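Beta-glucosidase (PDB 6JXG) probably hydrolyses terminal, non-reducing beta-D-glucosyl residues with release of beta-D-glucose, as a secreted glycoside hydrolase family 3 enzyme of cellulose breakdown. Local coordinates at residues D58-A71 against A380-Y392. Sequence-based numbering, arbitrary orientation.
With NAG (2-acetamido-2-deoxy-beta-D-glucopyranose), chain B.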
ATOM      1  N   ASP A  58       3.763  13.529  -6.554  1.00 10.25           N
ATOM      2  CA  ASP A  58       3.883  12.464  -5.506  1.00 10.50           C
ATOM      3  C   ASP A  58       3.104  12.924  -4.231  1.00 10.29           C
ATOM      4  O   ASP A  58       2.770  14.134  -4.058  1.00 11.22           O
ATOM      5  CB  ASP A  58       5.333  12.259  -5.124  1.00 10.33           C
ATOM      6  CG  ASP A  58       6.144  11.487  -6.138  1.00 12.28           C
ATOM      7  OD1 ASP A  58       5.577  10.532  -6.660  1.00 11.95           O
ATOM      8  OD2 ASP A  58       7.333  11.850  -6.390  1.00 11.57           O
ATOM      9  N   GLY A  59       2.746  12.018  -3.345  1.00 11.42           N
ATOM     10  CA  GLY A  59       2.950  10.589  -3.504  1.00 10.47           C
ATOM     11  C   GLY A  59       1.767   9.886  -2.878  1.00 10.05           C
ATOM     12  O   GLY A  59       0.736  10.495  -2.645  1.00  9.88           O
ATOM     13  N   PRO A  60       1.902   8.579  -2.595  1.00  9.22           N
ATOM     14  CA  PRO A  60       0.748   7.783  -2.127  1.00  9.53           C
ATOM     15  C   PRO A  60       0.138   8.124  -0.778  1.00 10.39           C
ATOM     16  O   PRO A  60      -1.055   7.829  -0.588  1.00 11.47           O
ATOM     17  CB  PRO A  60       1.291   6.297  -2.194  1.00  9.61           C
ATOM     18  CG  PRO A  60       2.480   6.399  -3.147  1.00  9.81           C
ATOM     19  CD  PRO A  60       3.063   7.744  -2.936  1.00  9.43           C
ATOM     20  N   LEU A  61       0.885   8.754   0.151  1.00  9.63           N
ATOM     21  CA  LEU A  61       0.385   8.953   1.501  1.00  9.87           C
ATOM     22  C   LEU A  61       0.218  10.420   1.844  1.00  9.10           C
ATOM     23  O   LEU A  61      -0.026  10.765   2.996  1.00  8.62           O
ATOM     24  CB  LEU A  61       1.307   8.273   2.512  1.00  9.55           C
ATOM     25  CG  LEU A  61       2.773   8.655   2.573  1.00  9.85           C
ATOM     26  CD1 LEU A  61       3.060  10.111   2.963  1.00 10.08           C
ATOM     27  CD2 LEU A  61       3.562   7.760   3.508  1.00  9.21           C
ATOM     28  N   GLY A  62       0.379  11.272   0.855  1.00  9.38           N
ATOM     29  CA  GLY A  62       0.256  12.703   1.060  1.00  9.96           C
ATOM     30  C   GLY A  62       0.973  13.462  -0.027  1.00 10.61           C
ATOM     31  O   GLY A  62       1.822  12.896  -0.768  1.00 10.71           O
ATOM     32  N   ILE A  63       0.702  14.771  -0.076  1.00 10.88           N
ATOM     33  CA  ILE A  63       1.282  15.596  -1.152  1.00 10.21           C
ATOM     34  C   ILE A  63       2.742  15.821  -0.817  1.00 10.16           C
ATOM     35  O   ILE A  63       3.076  16.300   0.318  1.00 11.54           O
ATOM     36  CB  ILE A  63       0.623  16.974  -1.226  1.00 11.20           C
ATOM     37  CG1 ILE A  63      -0.906  16.890  -1.184  1.00 11.44           C
ATOM     38  CG2 ILE A  63       1.146  17.714  -2.470  1.00 10.07           C
ATOM     39  CD1 ILE A  63      -1.535  15.957  -2.194  1.00 11.94           C
ATOM     40  N   ARG A  64       3.630  15.414  -1.713  1.00 10.21           N
ATOM     41  CA  ARG A  64       5.058  15.625  -1.528  1.00  9.63           C
ATOM     42  C   ARG A  64       5.452  17.125  -1.785  1.00 10.32           C
ATOM     43  O   ARG A  64       4.847  17.804  -2.618  1.00  9.84           O
ATOM     44  CB  ARG A  64       5.805  14.716  -2.467  1.00 10.30           C
ATOM     45  CG  ARG A  64       7.297  14.576  -2.171  1.00  9.98           C
ATOM     46  CD  ARG A  64       7.903  13.657  -3.253  1.00 10.50           C
ATOM     47  NE  ARG A  64       9.338  13.611  -3.027  1.00 11.05           N
ATOM     48  CZ  ARG A  64      10.247  13.208  -3.943  1.00 11.48           C
ATOM     49  NH1 ARG A  64       9.901  12.803  -5.159  1.00  9.60           N
ATOM     50  NH2 ARG A  64      11.523  13.252  -3.599  1.00 12.70           N
ATOM     51  N   PHE A  65       6.391  17.597  -0.980  1.00  9.83           N
ATOM     52  CA  PHE A  65       7.071  18.920  -1.054  1.00 11.06           C
ATOM     53  C   PHE A  65       6.211  20.079  -0.491  1.00 11.18           C
ATOM     54  O   PHE A  65       6.722  20.971   0.202  1.00 11.36           O
ATOM     55  CB  PHE A  65       7.586  19.261  -2.484  1.00 11.41           C
ATOM     56  CG  PHE A  65       8.613  18.289  -3.036  1.00 12.05           C
ATOM     57  CD1 PHE A  65       9.858  18.149  -2.436  1.00 12.56           C
ATOM     58  CD2 PHE A  65       8.388  17.562  -4.177  1.00 11.26           C
ATOM     59  CE1 PHE A  65      10.825  17.291  -2.930  1.00 13.33           C
ATOM     60  CE2 PHE A  65       9.392  16.710  -4.685  1.00 11.43           C
ATOM     61  CZ  PHE A  65      10.599  16.589  -4.060  1.00 12.12           C
ATOM     62  N   VAL A  66       4.942  20.121  -0.834  1.00 10.91           N
ATOM     63  CA  VAL A  66       4.078  21.242  -0.489  1.00 11.42           C
ATOM     64  C   VAL A  66       3.804  21.333   1.018  1.00 12.14           C
ATOM     65  O   VAL A  66       3.569  20.327   1.705  1.00 11.02           O
ATOM     66  CB  VAL A  66       2.758  21.114  -1.264  1.00 11.85           C
ATOM     67  CG1 VAL A  66       1.831  22.277  -1.015  1.00 13.20           C
ATOM     68  CG2 VAL A  66       3.025  20.981  -2.734  1.00 11.72           C
ATOM     69  N   GLN A  67       3.843  22.557   1.551  1.00 11.75           N
ATOM     70  CA  GLN A  67       3.584  22.772   2.927  1.00 11.88           C
ATOM     71  C   GLN A  67       2.061  22.804   3.196  1.00 11.97           C
ATOM     72  O   GLN A  67       1.222  22.951   2.248  1.00 10.76           O
ATOM     73  CB  GLN A  67       4.272  24.047   3.433  1.00 13.56           C
ATOM     74  CG  GLN A  67       5.748  24.116   3.224  1.00 13.34           C
ATOM     75  CD  GLN A  67       6.408  22.904   3.815  1.00 17.38           C
ATOM     76  OE1 GLN A  67       6.247  22.664   4.984  1.00 19.09           O
ATOM     77  NE2 GLN A  67       7.085  22.081   2.994  1.00 17.43           N
ATOM     78  N   ASN A  68       1.728  22.650   4.481  1.00 12.35           N
ATOM     79  CA  ASN A  68       0.320  22.692   4.936  1.00 12.88           C
ATOM     80  C   ASN A  68      -0.513  21.654   4.219  1.00 12.30           C
ATOM     81  O   ASN A  68      -1.615  21.928   3.794  1.00 10.98           O
ATOM     82  CB  ASN A  68      -0.282  24.055   4.691  1.00 14.74           C
ATOM     83  CG  ASN A  68      -0.072  24.982   5.835  1.00 18.15           C
ATOM     84  OD1 ASN A  68      -0.011  24.554   7.009  1.00 17.64           O
ATOM     85  ND2 ASN A  68       0.077  26.259   5.525  1.00 22.81           N
ATOM     86  N   VAL A  69       0.030  20.430   4.184  1.00 11.85           N
ATOM     87  CA  VAL A  69      -0.714  19.284   3.731  1.00 11.61           C
ATOM     88  C   VAL A  69      -0.679  18.208   4.865  1.00 11.69           C
ATOM     89  O   VAL A  69       0.031  18.336   5.841  1.00 10.94           O
ATOM     90  CB  VAL A  69      -0.101  18.704   2.436  1.00 11.76           C
ATOM     91  CG1 VAL A  69      -0.038  19.762   1.361  1.00 11.86           C
ATOM     92  CG2 VAL A  69       1.278  18.128   2.690  1.00 12.30           C
ATOM     93  N   THR A  70      -1.472  17.178   4.710  1.00 10.92           N
ATOM     94  CA  THR A  70      -1.546  16.102   5.692  1.00 11.88           C
ATOM     95  C   THR A  70      -0.544  14.994   5.332  1.00 10.96           C
ATOM     96  O   THR A  70      -0.495  14.541   4.198  1.00 11.28           O
ATOM     97  CB  THR A  70      -2.976  15.520   5.748  1.00 12.00           C
ATOM     98  OG1 THR A  70      -3.873  16.560   6.170  1.00 12.02           O
ATOM     99  CG2 THR A  70      -3.120  14.366   6.751  1.00 11.89           C
ATOM    100  N   ALA A  71       0.155  14.488   6.340  1.00 10.91           N
ATOM    101  CA  ALA A  71       1.020  13.340   6.176  1.00 11.26           C
ATOM    102  C   ALA A  71       0.238  12.110   6.717  1.00 10.61           C
ATOM    103  O   ALA A  71       0.173  11.877   7.923  1.00  9.62           O
ATOM    104  CB  ALA A  71       2.347  13.548   6.889  1.00 12.33           C
ATOM    105  N   ALA A 380       7.640   7.565  11.390  1.00 12.59           N
ATOM    106  CA  ALA A 380       6.231   7.610  10.988  1.00 13.14           C
ATOM    107  C   ALA A 380       5.992   7.508   9.512  1.00 14.93           C
ATOM    108  O   ALA A 380       4.841   7.503   9.042  1.00 16.07           O
ATOM    109  CB  ALA A 380       5.558   8.833  11.573  1.00 13.36           C
ATOM    110  N   MET A 381       7.083   7.257   8.793  1.00 14.14           N
ATOM    111  CA  MET A 381       7.104   7.228   7.330  1.00 16.88           C
ATOM    112  C   MET A 381       8.489   6.579   6.969  1.00 14.90           C
ATOM    113  O   MET A 381       9.504   6.942   7.609  1.00 14.44           O
ATOM    114  CB  MET A 381       7.118   8.712   6.932  1.00 17.38           C
ATOM    115  CG  MET A 381       6.850   8.926   5.548  1.00 17.40           C
ATOM    116  SD  MET A 381       6.588  10.534   5.086  1.00 16.12           S
ATOM    117  CE  MET A 381       5.231  11.091   6.098  1.00 17.70           C
ATOM    118  N   GLY A 382       8.536   5.715   5.983  1.00 13.42           N
ATOM    119  CA  GLY A 382       9.788   5.404   5.257  1.00 13.14           C
ATOM    120  C   GLY A 382      10.331   6.492   4.325  1.00 12.62           C
ATOM    121  O   GLY A 382       9.903   7.623   4.361  1.00 12.48           O
ATOM    122  N   TRP A 383      11.389   6.203   3.559  1.00 12.35           N
ATOM    123  CA  TRP A 383      12.016   7.289   2.793  1.00 11.44           C
ATOM    124  C   TRP A 383      11.820   7.122   1.296  1.00 11.03           C
ATOM    125  O   TRP A 383      11.497   6.045   0.802  1.00 10.66           O
ATOM    126  CB  TRP A 383      13.513   7.423   3.072  1.00 10.89           C
ATOM    127  CG  TRP A 383      14.370   6.341   2.620  1.00 10.73           C
ATOM    128  CD1 TRP A 383      14.781   6.100   1.348  1.00 10.61           C
ATOM    129  CD2 TRP A 383      15.051   5.349   3.443  1.00 12.00           C
ATOM    130  NE1 TRP A 383      15.656   5.039   1.320  1.00 10.42           N
ATOM    131  CE2 TRP A 383      15.812   4.532   2.569  1.00 11.02           C
ATOM    132  CE3 TRP A 383      15.057   5.063   4.800  1.00 11.13           C
ATOM    133  CZ2 TRP A 383      16.591   3.449   3.022  1.00 12.15           C
ATOM    134  CZ3 TRP A 383      15.888   3.993   5.266  1.00 12.08           C
ATOM    135  CH2 TRP A 383      16.614   3.198   4.365  1.00 12.07           C
ATOM    136  N   GLY A 384      12.043   8.226   0.601  1.00 10.13           N
ATOM    137  CA  GLY A 384      11.956   8.248  -0.861  1.00  9.90           C
ATOM    138  C   GLY A 384      10.896   9.184  -1.377  1.00 10.01           C
ATOM    139  O   GLY A 384      10.585  10.165  -0.728  1.00 10.87           O
ATOM    140  N   SER A 385      10.340   8.856  -2.555  1.00 10.11           N
ATOM    141  CA  SER A 385       9.349   9.676  -3.202  1.00 12.36           C
ATOM    142  C   SER A 385       7.983   9.568  -2.586  1.00 12.09           C
ATOM    143  O   SER A 385       7.178  10.480  -2.721  1.00 12.54           O
ATOM    144  CB  SER A 385       9.239   9.300  -4.680  1.00 12.94           C
ATOM    145  OG  SER A 385       8.688   7.996  -4.731  1.00 12.12           O
ATOM    146  N   GLY A 386       7.721   8.467  -1.874  1.00 10.56           N
ATOM    147  CA  GLY A 386       6.398   8.219  -1.224  1.00 10.48           C
ATOM    148  C   GLY A 386       6.226   8.878   0.144  1.00 10.93           C
ATOM    149  O   GLY A 386       5.786   8.225   1.125  1.00 11.38           O
ATOM    150  N   THR A 387       6.612  10.145   0.199  1.00  9.69           N
ATOM    151  CA  THR A 387       6.711  10.943   1.402  1.00 11.57           C
ATOM    152  C   THR A 387       5.980  12.247   1.294  1.00 10.44           C
ATOM    153  O   THR A 387       5.547  12.652   0.210  1.00 10.95           O
ATOM    154  CB  THR A 387       8.187  11.189   1.799  1.00 12.07           C
ATOM    155  OG1 THR A 387       8.927  11.841   0.745  1.00 10.93           O
ATOM    156  CG2 THR A 387       8.848   9.767   2.151  1.00 11.83           C
ATOM    157  N   ALA A 388       5.956  12.956   2.420  1.00 12.31           N
ATOM    158  CA  ALA A 388       5.360  14.293   2.578  1.00 11.71           C
ATOM    159  C   ALA A 388       6.073  14.934   3.764  1.00 12.14           C
ATOM    160  O   ALA A 388       6.671  14.215   4.541  1.00 11.09           O
ATOM    161  CB  ALA A 388       3.899  14.234   2.869  1.00 11.74           C
ATOM    162  N   ASP A 389       5.946  16.257   3.859  1.00 11.58           N
ATOM    163  CA  ASP A 389       6.492  17.029   4.995  1.00 11.53           C
ATOM    164  C   ASP A 389       5.414  16.965   6.060  1.00 11.98           C
ATOM    165  O   ASP A 389       4.246  17.124   5.736  1.00 12.82           O
ATOM    166  CB  ASP A 389       6.792  18.444   4.591  1.00 12.04           C
ATOM    167  CG  ASP A 389       8.110  18.572   3.812  1.00 13.48           C
ATOM    168  OD1 ASP A 389       8.717  17.559   3.377  1.00 12.62           O
ATOM    169  OD2 ASP A 389       8.538  19.737   3.679  1.00 14.79           O
ATOM    170  N   PHE A 390       5.774  16.574   7.284  1.00 11.42           N
ATOM    171  CA  PHE A 390       4.826  16.545   8.360  1.00 11.49           C
ATOM    172  C   PHE A 390       4.434  17.973   8.717  1.00 12.06           C
ATOM    173  O   PHE A 390       5.335  18.812   8.878  1.00 12.63           O
ATOM    174  CB  PHE A 390       5.440  15.951   9.627  1.00 11.09           C
ATOM    175  CG  PHE A 390       5.831  14.496   9.513  1.00 11.10           C
ATOM    176  CD1 PHE A 390       4.906  13.536   9.701  1.00 11.29           C
ATOM    177  CD2 PHE A 390       7.159  14.123   9.259  1.00 11.15           C
ATOM    178  CE1 PHE A 390       5.252  12.191   9.675  1.00 11.17           C
ATOM    179  CE2 PHE A 390       7.525  12.799   9.229  1.00 11.31           C
ATOM    180  CZ  PHE A 390       6.563  11.829   9.418  1.00 10.85           C
ATOM    181  N   PRO A 391       3.116  18.259   8.844  1.00 12.42           N
ATOM    182  CA  PRO A 391       2.746  19.580   9.421  1.00 13.46           C
ATOM    183  C   PRO A 391       3.028  19.627  10.933  1.00 14.21           C
ATOM    184  O   PRO A 391       3.161  20.697  11.495  1.00 14.28           O
ATOM    185  CB  PRO A 391       1.232  19.696   9.171  1.00 13.70           C
ATOM    186  CG  PRO A 391       0.772  18.283   8.996  1.00 13.27           C
ATOM    187  CD  PRO A 391       1.942  17.442   8.537  1.00 12.58           C
ATOM    188  N   TYR A 392       3.153  18.465  11.538  1.00 13.58           N
ATOM    189  CA  TYR A 392       3.485  18.258  12.964  1.00 12.71           C
ATOM    190  C   TYR A 392       3.615  16.736  13.047  1.00 12.51           C
ATOM    191  O   TYR A 392       3.243  16.033  12.102  1.00 13.10           O
ATOM    192  CB  TYR A 392       2.359  18.771  13.882  1.00 13.25           C
ATOM    193  CG  TYR A 392       1.031  18.123  13.693  1.00 12.19           C
ATOM    194  CD1 TYR A 392       0.704  16.929  14.340  1.00 12.06           C
ATOM    195  CD2 TYR A 392       0.076  18.665  12.832  1.00 13.73           C
ATOM    196  CE1 TYR A 392      -0.504  16.298  14.136  1.00 12.17           C
ATOM    197  CE2 TYR A 392      -1.158  18.046  12.645  1.00 11.96           C
ATOM    198  CZ  TYR A 392      -1.428  16.830  13.281  1.00 13.09           C
ATOM    199  OH  TYR A 392      -2.675  16.195  13.084  1.00 12.50           O
TER
HETATM  200  C1  NAG B 801       0.239  27.254   6.555  1.00 27.20           C
HETATM  201  C2  NAG B 801       1.180  28.413   6.237  1.00 31.38           C
HETATM  202  C3  NAG B 801       1.041  29.457   7.328  1.00 36.57           C
HETATM  203  C4  NAG B 801      -0.402  29.912   7.350  1.00 36.32           C
HETATM  204  C5  NAG B 801      -1.198  28.680   7.748  1.00 35.10           C
HETATM  205  C6  NAG B 801      -2.685  28.888   7.998  1.00 35.57           C
HETATM  206  C7  NAG B 801       3.245  27.921   5.046  1.00 33.52           C
HETATM  207  C8  NAG B 801       4.654  27.413   5.072  1.00 32.95           C
HETATM  208  N2  NAG B 801       2.560  27.958   6.176  1.00 28.98           N
HETATM  209  O3  NAG B 801       1.884  30.531   6.989  1.00 37.23           O
HETATM  210  O4  NAG B 801      -0.551  30.972   8.274  1.00 40.44           O
HETATM  211  O5  NAG B 801      -1.075  27.783   6.678  1.00 28.83           O
HETATM  212  O6  NAG B 801      -3.093  29.662   6.898  1.00 43.84           O
HETATM  213  O7  NAG B 801       2.745  28.301   3.999  1.00 40.12           O
HETATM  214  O   HOH W   1       3.343  10.605  -0.395  1.00 11.61           O
HETATM  215  O   HOH W   2       4.845  17.890   1.770  1.00 11.84           O
HETATM  216  O   HOH W   3       9.970  14.215  -0.057  1.00 12.07           O
HETATM  217  O   HOH W   4       7.857  16.124   0.934  1.00 10.79           O
HETATM  218  O   HOH W   5       9.485  20.584   0.750  1.00 27.60           O
HETATM  219  O   HOH W   6       2.660  19.574   5.816  1.00 15.16           O
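Asp389 takes the amide of Gln67 on its carboxylate: Gln67 NE2 donates to Asp389 OD2 over 2.8 Å at 165°. The bond lies in the amide plane but reaches OD2 on its anti side, well out of the carboxylate plane; the amide and carboxylate planes are 57° apart. Gln67 can curl back to it because its chain bends at chi2 (-54°). Water does much of the remaining work at Asp389: its N, O, OD1 and OD2 are each bridged through a water to the 58-71 backbone, and Arg372 forms a salt bridge with OD1. Ala71 supplies the apolar counterpart. Its CB sits 3.8 Å from Phe390 CD1 and 3.9 Å from Met381 CE, with Ala388 CB and Pro391 CD farther off. Leu61 CD1 meets the same methyl, Met381 CE, at 3.9 Å, while Leu61 CD2 lies 3.3 Å from Gly386 O. At the other end, the extended Arg64 lays its guanidinium under Ser385, whose CA stands 3.6 Å above the centre of one face; Phe65 CZ lies over the opposite face, toward its rim. At the edge, Asp58 OD2 makes a salt bridge to Arg64 NH1 (3.0 Å), water 3 links NE to Thr387 OG1, and NH2 pairs with Asp371, so that together they help hold the group's rotation. A leucine in place of Arg64 would probably leave Asp58 and Asp371 without their shared counter-charge and take away the flat group packed against Ser385, whose hydroxyl is held by Glu442. Asn68, beside Gln67, carries the N-linked NAG. The contact joins the loop after strand 55-57 of the family 3 N-terminal, TIM-barrel-type region to the loop before helix 396-406 in the C-terminal region, with helix 84-100 touching Leu61, Ile63 and Val69.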